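Local coordinates for alpha-fucosidase (Bifidobacterium bifidum, PDB 2EAB), which probably releases alpha-1,2-linked L-fucose from sugar chains by hydrolysis, this chain being the catalytic fragment of a longer protein, at residues A[11-17]-A[164-168]; A[444-448]-A[511-515]; A[644-650]-A[701-706]; A[727-731]-A[771-775]. All coordinates share one frame; numbering follows the deposited sequence.

Contacts 2 and 4 lie in the core, contact 1 on the surface, and contact 3 is partly buried near the periphery. Contact 1 belongs to the N-terminal beta region and joins a loop to a beta hairpin by lysine-aspartate salt bridges and a water. The other three fall within the family 95 catalytic range. Contacts 2 and 4 both pair two helices, with centres about 19 Å apart, yet contact 2 is held by aliphatic packing whereas contact 4 turns on one buried asparagine. Contact 3 sets a loop on a helix through a serine and small apolar groups; its nearest atoms are about 7 Å from those of contact 4.

Contact 1: residues A[11-17]-A[164-168]; sequences DGDTSKD and KGKAD
A bend at chi4 (57°) turns Lys164 NZ out of an otherwise extended chain onto Asp17, while Lys166, its CG between its own backbone N and carbonyl carbon (chi1 68°) and its chain likewise bent at chi4, sends its amine to Asp11. Both lysines belong to the antiparallel hairpin of strands 156-161 and 166-173 in the N-terminal beta region, where Gly165 and Lys166 face Asn161 as a G1 beta bulge. The side chains of Asp17 and Lys164 cross at about a right angle, and Lys164 NZ meets the syn lone pair of Asp17 OD2 at 2.7 Å. Asn161 donates to that same oxygen, tying it twice to the hairpin. Asp11 and Lys166 instead approach from opposite directions: Lys166 NZ lies 2.8 Å from Asp11 OD2, on the syn side but 30° out of the carboxylate plane, with a weak second bond to OD1. Lys166 NZ also bridges to Asp168 OD1 at 2.7 Å and to Glu181, and Asp11 OD1 to Lys320. The shared Lys166 amine probably offsets the repulsion between Asp11 OD2 and Asp168 OD1, 4.4 Å apart. Finally, one water donates to Asp11 O and Asp13 O and accepts from Lys164 NZ at 2.8 Å.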
# COMPACT_ATOMS: atom_id res chain seq x y z
N ASP A 11 -11.58 29.91 2.85
CA ASP A 11 -10.97 28.82 3.62
C ASP A 11 -11.21 28.96 5.12
O ASP A 11 -11.23 27.97 5.85
CB ASP A 11 -9.47 28.74 3.34
CG ASP A 11 -9.16 28.22 1.95
OD1 ASP A 11 -10.06 27.66 1.30
OD2 ASP A 11 -8.00 28.36 1.51
N GLY A 12 -11.39 30.20 5.56
CA GLY A 12 -11.55 30.51 6.98
C GLY A 12 -10.23 30.34 7.72
O GLY A 12 -9.16 30.61 7.18
N ASP A 13 -10.33 29.87 8.96
CA ASP A 13 -9.16 29.67 9.81
C ASP A 13 -8.41 28.39 9.45
O ASP A 13 -8.86 27.29 9.76
CB ASP A 13 -9.58 29.65 11.29
CG ASP A 13 -8.40 29.78 12.24
OD1 ASP A 13 -7.24 29.61 11.81
OD2 ASP A 13 -8.64 30.07 13.43
N THR A 14 -7.26 28.55 8.79
CA THR A 14 -6.43 27.41 8.38
C THR A 14 -5.19 27.24 9.26
O THR A 14 -4.32 26.41 8.97
CB THR A 14 -5.97 27.54 6.91
OG1 THR A 14 -5.26 28.77 6.73
CG2 THR A 14 -7.15 27.48 5.96
N SER A 15 -5.12 28.02 10.34
CA SER A 15 -3.95 28.03 11.23
C SER A 15 -3.65 26.67 11.87
O SER A 15 -2.49 26.38 12.19
CB SER A 15 -4.11 29.09 12.32
OG SER A 15 -5.20 28.77 13.17
N LYS A 16 -4.68 25.85 12.04
CA LYS A 16 -4.54 24.54 12.69
C LYS A 16 -4.44 23.39 11.69
O LYS A 16 -4.33 22.23 12.08
CB LYS A 16 -5.70 24.30 13.67
CG LYS A 16 -5.96 25.43 14.67
CD LYS A 16 -4.80 25.61 15.65
CE LYS A 16 -5.05 26.77 16.60
NZ LYS A 16 -5.03 28.09 15.91
N ASP A 17 -4.46 23.72 10.40
CA ASP A 17 -4.36 22.71 9.34
C ASP A 17 -2.92 22.25 9.15
O ASP A 17 -1.98 22.99 9.44
CB ASP A 17 -4.91 23.26 8.02
CG ASP A 17 -6.42 23.47 8.03
OD1 ASP A 17 -7.09 23.06 9.01
OD2 ASP A 17 -6.94 24.03 7.05
N LYS A 164 -7.51 19.76 4.51
CA LYS A 164 -8.64 20.10 3.64
C LYS A 164 -8.57 19.40 2.28
O LYS A 164 -9.51 19.49 1.49
CB LYS A 164 -8.75 21.62 3.48
CG LYS A 164 -9.28 22.33 4.72
CD LYS A 164 -9.43 23.83 4.53
CE LYS A 164 -10.21 24.47 5.68
NZ LYS A 164 -9.61 24.20 7.03
N GLY A 165 -7.47 18.71 2.02
CA GLY A 165 -7.30 17.98 0.76
C GLY A 165 -7.28 18.87 -0.46
O GLY A 165 -7.98 18.60 -1.44
N LYS A 166 -6.48 19.92 -0.42
CA LYS A 166 -6.36 20.82 -1.56
C LYS A 166 -4.97 21.43 -1.63
O LYS A 166 -4.27 21.55 -0.62
CB LYS A 166 -7.43 21.91 -1.52
CG LYS A 166 -7.29 22.92 -0.38
CD LYS A 166 -8.60 23.67 -0.15
CE LYS A 166 -8.39 24.92 0.69
NZ LYS A 166 -7.84 26.04 -0.13
N ALA A 167 -4.57 21.79 -2.85
CA ALA A 167 -3.31 22.47 -3.10
C ALA A 167 -3.57 23.93 -3.44
O ALA A 167 -4.55 24.25 -4.12
CB ALA A 167 -2.56 21.79 -4.25
N ASP A 168 -2.70 24.80 -2.95
CA ASP A 168 -2.86 26.24 -3.13
C ASP A 168 -1.60 26.86 -3.72
O ASP A 168 -0.49 26.38 -3.48
CB ASP A 168 -3.19 26.92 -1.79
CG ASP A 168 -4.30 26.21 -1.03
OD1 ASP A 168 -5.46 26.27 -1.46
OD2 ASP A 168 -4.02 25.62 0.03
O HOH W 1 -10.90 26.41 8.28

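Contact 2: residues A[444-448]-A[511-515]; sequences LIEYV and ILQNV
Leu444 and Ile511 reach toward each other tip to tip, the methyls Leu444 CD1 and Ile511 CD1 meeting at 4.0 Å. The other branch of Leu444, CD2, lies closest to Asn514, its CB at 3.6 Å, so this leucine straddles two residues of the facing helix. Val448 works in a similar forked way one turn further on. With CG1 anti to the backbone N (chi1 176°), its two methyls are divided between partners: CG1 touches Leu512 CD2 at 3.8 Å, while CG2 approaches Ile511 CG2, also at 3.8 Å. Val448 and Ile511 slide past each other in opposite directions rather than meeting head-on. Val515 lies oblique to Val448, and its CG2 is 3.8 Å from Val448 CG2, so that this methyl of Val448 touches both Ile511 and Val515. These residues sit on helices 442-450 and 507-520 of the helical catalytic domain, which in family 95 is built as an (alpha/alpha)6 barrel; the short segments approach to 9.9 Å between axes, with 135° between their N-to-C directions. The CB of Leu512 points away from helix 442-450, and it is only the branch CD2 that returns to Val448; beyond it the leucine meets Leu534 and Met586 of other helices. At the other edge Ile445 makes a looser contact, its CG2 4.2 Å from Val515 CG1, and continues onto Leu527 of helix 525-546. Leu425 of helix 424-428 covers both Leu444 and Ile511.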
# COMPACT_ATOMS: atom_id res chain seq x y z
N LEU A 444 -8.54 -2.86 -2.81
CA LEU A 444 -7.64 -4.00 -2.71
C LEU A 444 -8.42 -5.31 -2.64
O LEU A 444 -8.06 -6.29 -3.30
CB LEU A 444 -6.68 -3.90 -1.52
CG LEU A 444 -5.70 -5.07 -1.43
CD1 LEU A 444 -4.72 -5.05 -2.61
CD2 LEU A 444 -4.96 -5.07 -0.10
N ILE A 445 -9.49 -5.34 -1.84
CA ILE A 445 -10.29 -6.56 -1.73
C ILE A 445 -10.85 -6.93 -3.10
O ILE A 445 -10.76 -8.09 -3.53
CB ILE A 445 -11.42 -6.43 -0.69
CG1 ILE A 445 -10.86 -5.98 0.67
CG2 ILE A 445 -12.17 -7.76 -0.55
CD1 ILE A 445 -11.91 -5.71 1.72
N GLU A 446 -11.43 -5.95 -3.79
CA GLU A 446 -11.94 -6.18 -5.13
C GLU A 446 -10.85 -6.62 -6.12
O GLU A 446 -11.08 -7.47 -6.97
CB GLU A 446 -12.69 -4.96 -5.67
CG GLU A 446 -13.39 -5.26 -6.99
CD GLU A 446 -14.10 -4.08 -7.62
OE1 GLU A 446 -14.34 -3.07 -6.94
OE2 GLU A 446 -14.41 -4.17 -8.83
N TYR A 447 -9.66 -6.06 -5.97
CA TYR A 447 -8.53 -6.42 -6.83
C TYR A 447 -8.14 -7.89 -6.64
O TYR A 447 -7.88 -8.60 -7.61
CB TYR A 447 -7.33 -5.52 -6.55
CG TYR A 447 -6.18 -5.75 -7.49
CD1 TYR A 447 -6.19 -5.20 -8.77
CD2 TYR A 447 -5.08 -6.52 -7.11
CE1 TYR A 447 -5.14 -5.41 -9.66
CE2 TYR A 447 -4.03 -6.74 -7.99
CZ TYR A 447 -4.07 -6.18 -9.26
OH TYR A 447 -3.02 -6.42 -10.12
N VAL A 448 -8.09 -8.33 -5.39
CA VAL A 448 -7.70 -9.70 -5.10
C VAL A 448 -8.81 -10.66 -5.57
O VAL A 448 -8.52 -11.69 -6.17
CB VAL A 448 -7.33 -9.88 -3.61
CG1 VAL A 448 -7.03 -11.34 -3.30
CG2 VAL A 448 -6.11 -9.01 -3.28
N ILE A 511 -0.86 -11.27 0.02
CA ILE A 511 -1.85 -10.21 -0.15
C ILE A 511 -3.18 -10.57 0.54
O ILE A 511 -3.90 -9.69 0.99
CB ILE A 511 -2.05 -9.82 -1.64
CG1 ILE A 511 -2.62 -8.40 -1.76
CG2 ILE A 511 -2.93 -10.84 -2.38
CD1 ILE A 511 -1.65 -7.31 -1.31
N LEU A 512 -3.47 -11.87 0.66
CA LEU A 512 -4.63 -12.30 1.44
C LEU A 512 -4.55 -11.90 2.91
O LEU A 512 -5.59 -11.78 3.56
CB LEU A 512 -4.89 -13.79 1.28
CG LEU A 512 -5.49 -14.18 -0.08
CD1 LEU A 512 -5.43 -15.69 -0.27
CD2 LEU A 512 -6.91 -13.67 -0.27
N GLN A 513 -3.34 -11.72 3.43
CA GLN A 513 -3.23 -11.18 4.79
C GLN A 513 -3.85 -9.79 4.88
O GLN A 513 -4.62 -9.51 5.80
CB GLN A 513 -1.79 -11.12 5.26
CG GLN A 513 -1.17 -12.47 5.56
CD GLN A 513 0.14 -12.36 6.31
OE1 GLN A 513 0.26 -11.59 7.26
NE2 GLN A 513 1.13 -13.15 5.91
N ASN A 514 -3.50 -8.92 3.94
CA ASN A 514 -4.06 -7.57 3.92
C ASN A 514 -5.58 -7.61 3.81
O ASN A 514 -6.28 -6.81 4.43
CB ASN A 514 -3.52 -6.75 2.75
CG ASN A 514 -2.04 -6.46 2.85
OD1 ASN A 514 -1.63 -5.36 3.23
ND2 ASN A 514 -1.23 -7.43 2.47
N VAL A 515 -6.08 -8.56 3.02
CA VAL A 515 -7.51 -8.73 2.82
C VAL A 515 -8.18 -9.19 4.12
O VAL A 515 -9.19 -8.61 4.54
CB VAL A 515 -7.81 -9.70 1.64
CG1 VAL A 515 -9.30 -10.00 1.55
CG2 VAL A 515 -7.33 -9.10 0.33

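Contact 3: residues A[644-650]-A[701-706]; sequences VGDSGQI and DAAKTS
Ser706 OG accepts the backbone N-H of Ile650 at 2.9 Å, with a bent N-H...O angle of 139°, and also hydrogen-bonds a water that reaches back, weakly, to Ile650 O. With OG beside its own backbone N (chi1 -71°), the hydroxyl is directed at the loop from helix 697-711. With alanine replacing Ser706, the Ile650 N-H is likely to lose its acceptor across the contact, and the water its tie to the helix. One turn earlier the helix offers Ala702, whose small side chain allows close approach: Gly648 O lies 3.1 Å from Ala702 CA in a CA-H...O contact. The methyl Ala702 CB is touched by two loop residues, by Val644 CG2 and by Ile650 CD1, the latter at 3.7 Å. A second water donates to Gly648 O and hydrogen-bonds Thr705 OG1 at 2.7 Å. Within the loop, Ser647 N donates to Gln649 OE1, and the amide NE2 of Gln649 is held by Glu656 and Gly657. Gly645 to Gly648 forms a type I turn, Gly648 has positive phi (72°), and Gly645 N bonds to Gln649 O at 2.8 Å: the pattern resembles a type I turn followed by a G1 bulge, seated here on a catalytic-domain helix.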
# COMPACT_ATOMS: atom_id res chain seq x y z
N VAL A 644 15.39 -21.96 14.81
CA VAL A 644 16.51 -21.14 15.25
C VAL A 644 17.80 -21.89 14.96
O VAL A 644 17.94 -23.06 15.32
CB VAL A 644 16.40 -20.79 16.75
CG1 VAL A 644 17.59 -19.96 17.21
CG2 VAL A 644 15.09 -20.05 17.04
N GLY A 645 18.72 -21.22 14.27
CA GLY A 645 19.98 -21.84 13.85
C GLY A 645 21.12 -21.70 14.84
O GLY A 645 20.94 -21.24 15.97
N ASP A 646 22.31 -22.09 14.38
CA ASP A 646 23.48 -22.20 15.24
C ASP A 646 24.11 -20.86 15.61
O ASP A 646 25.00 -20.80 16.47
CB ASP A 646 24.51 -23.15 14.62
CG ASP A 646 23.95 -24.55 14.41
OD1 ASP A 646 23.52 -25.17 15.40
OD2 ASP A 646 23.93 -25.02 13.26
N SER A 647 23.65 -19.79 14.97
CA SER A 647 24.07 -18.43 15.30
C SER A 647 22.99 -17.71 16.11
O SER A 647 23.08 -16.50 16.32
CB SER A 647 24.41 -17.64 14.04
OG SER A 647 25.32 -18.35 13.20
N GLY A 648 21.98 -18.46 16.55
CA GLY A 648 20.84 -17.88 17.26
C GLY A 648 19.91 -17.08 16.36
O GLY A 648 19.14 -16.25 16.84
N GLN A 649 19.98 -17.35 15.06
CA GLN A 649 19.23 -16.63 14.04
C GLN A 649 17.98 -17.40 13.60
O GLN A 649 17.92 -18.62 13.75
CB GLN A 649 20.14 -16.38 12.82
CG GLN A 649 20.22 -17.54 11.78
CD GLN A 649 21.05 -18.75 12.21
OE1 GLN A 649 21.44 -18.90 13.38
NE2 GLN A 649 21.32 -19.63 11.26
N ILE A 650 16.99 -16.69 13.06
CA ILE A 650 15.91 -17.35 12.33
C ILE A 650 16.49 -17.88 11.03
O ILE A 650 17.03 -17.11 10.23
CB ILE A 650 14.76 -16.36 12.00
CG1 ILE A 650 14.18 -15.72 13.27
CG2 ILE A 650 13.68 -17.05 11.16
CD1 ILE A 650 13.37 -16.65 14.17
N ASP A 701 13.95 -13.31 20.28
CA ASP A 701 15.39 -13.13 20.45
C ASP A 701 16.13 -13.49 19.16
O ASP A 701 17.07 -12.80 18.76
CB ASP A 701 15.94 -13.97 21.60
CG ASP A 701 15.53 -13.44 22.97
OD1 ASP A 701 15.00 -12.32 23.07
OD2 ASP A 701 15.77 -14.17 23.96
N ALA A 702 15.69 -14.57 18.53
CA ALA A 702 16.28 -15.02 17.26
C ALA A 702 16.01 -14.03 16.13
O ALA A 702 16.88 -13.77 15.29
CB ALA A 702 15.79 -16.40 16.91
N ALA A 703 14.79 -13.48 16.10
CA ALA A 703 14.43 -12.49 15.09
C ALA A 703 15.24 -11.21 15.26
O ALA A 703 15.70 -10.63 14.27
CB ALA A 703 12.94 -12.21 15.12
N LYS A 704 15.44 -10.79 16.51
CA LYS A 704 16.28 -9.63 16.79
C LYS A 704 17.72 -9.87 16.32
O LYS A 704 18.34 -8.97 15.76
CB LYS A 704 16.24 -9.29 18.28
CG LYS A 704 14.92 -8.68 18.78
CD LYS A 704 15.01 -8.46 20.29
CE LYS A 704 13.72 -7.97 20.91
NZ LYS A 704 13.87 -7.85 22.39
N THR A 705 18.23 -11.08 16.54
CA THR A 705 19.57 -11.45 16.07
C THR A 705 19.64 -11.37 14.54
O THR A 705 20.56 -10.78 13.98
CB THR A 705 19.95 -12.84 16.58
OG1 THR A 705 20.07 -12.78 18.00
CG2 THR A 705 21.28 -13.31 15.99
N SER A 706 18.63 -11.94 13.87
CA SER A 706 18.54 -11.86 12.41
C SER A 706 18.51 -10.41 11.92
O SER A 706 19.21 -10.07 10.96
CB SER A 706 17.31 -12.60 11.91
OG SER A 706 17.48 -14.00 12.04
O HOH W 2 20.75 -15.05 19.33
O HOH W 3 18.85 -14.38 9.72

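Contact 4: residues A[727-731]-A[771-775]; sequences QRINS and GNTSG
The segments 727-731 and 771-775 run almost parallel, 9° between their directions and 8.4 Å between axes at closest approach, with the CA atoms of Asn730 and Gly775 just 4.5 Å apart. Gly771 and Gly775 have GxxxG spacing, and parallel helices with the connecting helix 738-751 between them in sequence are consistent with the (alpha/alpha)6 barrel of family 95. The packing favours glycine at Gly775: Ile729 CG2 sits 3.7 Å from Gly775 CA, where a CB would collide with that methyl. Ile729 also touches Thr741, Leu744 and Val745 of helix 738-751.

Asn730 supplies the polar link. With CG beside the backbone N (chi1 -77°), its amide extends across to helix 767-780 and uses both ends. Its oxygen OD1 accepts from Ser774 OG at 2.8 Å, the donor tilted 30° from the carbonyl plane. Its nitrogen ND2 donates to Gly771 O at 3.0 Å and also to Gly726 O of its own helix, which should fix the rotation of the amide. A leucine in place of Asn730 would probably leave the buried hydroxyl of Ser774 without its acceptor and cut Gly771 O off from its side-chain donor. As it stands, Gly771 O is bound from opposite faces of its plane, by Asn730 ND2 and, at 2.9 Å, by Gly775 N.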
# COMPACT_ATOMS: atom_id res chain seq x y z
N GLN A 727 9.87 -1.78 5.46
CA GLN A 727 9.81 -3.09 6.10
C GLN A 727 10.60 -3.12 7.41
O GLN A 727 10.13 -3.66 8.42
CB GLN A 727 10.35 -4.17 5.16
CG GLN A 727 10.34 -5.54 5.79
CD GLN A 727 10.98 -6.60 4.92
OE1 GLN A 727 11.67 -6.29 3.94
NE2 GLN A 727 10.77 -7.86 5.28
N ARG A 728 11.79 -2.53 7.40
CA ARG A 728 12.64 -2.55 8.58
C ARG A 728 12.03 -1.78 9.76
O ARG A 728 12.09 -2.25 10.89
CB ARG A 728 14.05 -2.07 8.26
CG ARG A 728 14.80 -3.08 7.40
CD ARG A 728 16.10 -2.54 6.88
NE ARG A 728 16.63 -3.39 5.82
CZ ARG A 728 17.89 -3.38 5.41
NH1 ARG A 728 18.78 -2.57 5.98
NH2 ARG A 728 18.28 -4.19 4.42
N ILE A 729 11.43 -0.63 9.49
CA ILE A 729 10.75 0.12 10.55
C ILE A 729 9.66 -0.73 11.21
O ILE A 729 9.62 -0.86 12.44
CB ILE A 729 10.15 1.45 10.01
CG1 ILE A 729 11.26 2.39 9.56
CG2 ILE A 729 9.29 2.13 11.07
CD1 ILE A 729 10.78 3.53 8.67
N ASN A 730 8.79 -1.33 10.40
CA ASN A 730 7.70 -2.14 10.93
C ASN A 730 8.18 -3.39 11.66
O ASN A 730 7.63 -3.76 12.70
CB ASN A 730 6.71 -2.51 9.82
CG ASN A 730 5.81 -1.35 9.46
OD1 ASN A 730 4.74 -1.17 10.06
ND2 ASN A 730 6.23 -0.55 8.48
N SER A 731 9.22 -4.02 11.12
CA SER A 731 9.79 -5.23 11.72
C SER A 731 10.39 -4.92 13.09
O SER A 731 10.12 -5.62 14.07
CB SER A 731 10.85 -5.84 10.81
OG SER A 731 10.28 -6.22 9.56
N GLY A 771 4.47 2.66 4.41
CA GLY A 771 5.24 1.90 5.40
C GLY A 771 5.61 2.73 6.62
O GLY A 771 5.60 2.24 7.74
N ASN A 772 5.92 4.00 6.39
CA ASN A 772 6.22 4.92 7.48
C ASN A 772 5.02 5.07 8.42
O ASN A 772 5.15 4.90 9.64
CB ASN A 772 6.68 6.28 6.93
CG ASN A 772 6.95 7.28 8.02
OD1 ASN A 772 6.02 7.83 8.61
ND2 ASN A 772 8.23 7.52 8.30
N THR A 773 3.86 5.37 7.85
CA THR A 773 2.64 5.54 8.64
C THR A 773 2.35 4.28 9.44
O THR A 773 2.05 4.35 10.64
CB THR A 773 1.46 5.89 7.72
OG1 THR A 773 1.77 7.09 7.01
CG2 THR A 773 0.17 6.09 8.51
N SER A 774 2.48 3.12 8.80
CA SER A 774 2.26 1.86 9.50
C SER A 774 3.26 1.67 10.63
O SER A 774 2.88 1.25 11.73
CB SER A 774 2.36 0.68 8.53
OG SER A 774 2.19 -0.54 9.23
N GLY A 775 4.52 2.00 10.38
CA GLY A 775 5.57 1.80 11.37
C GLY A 775 5.36 2.64 12.62
O GLY A 775 5.54 2.17 13.74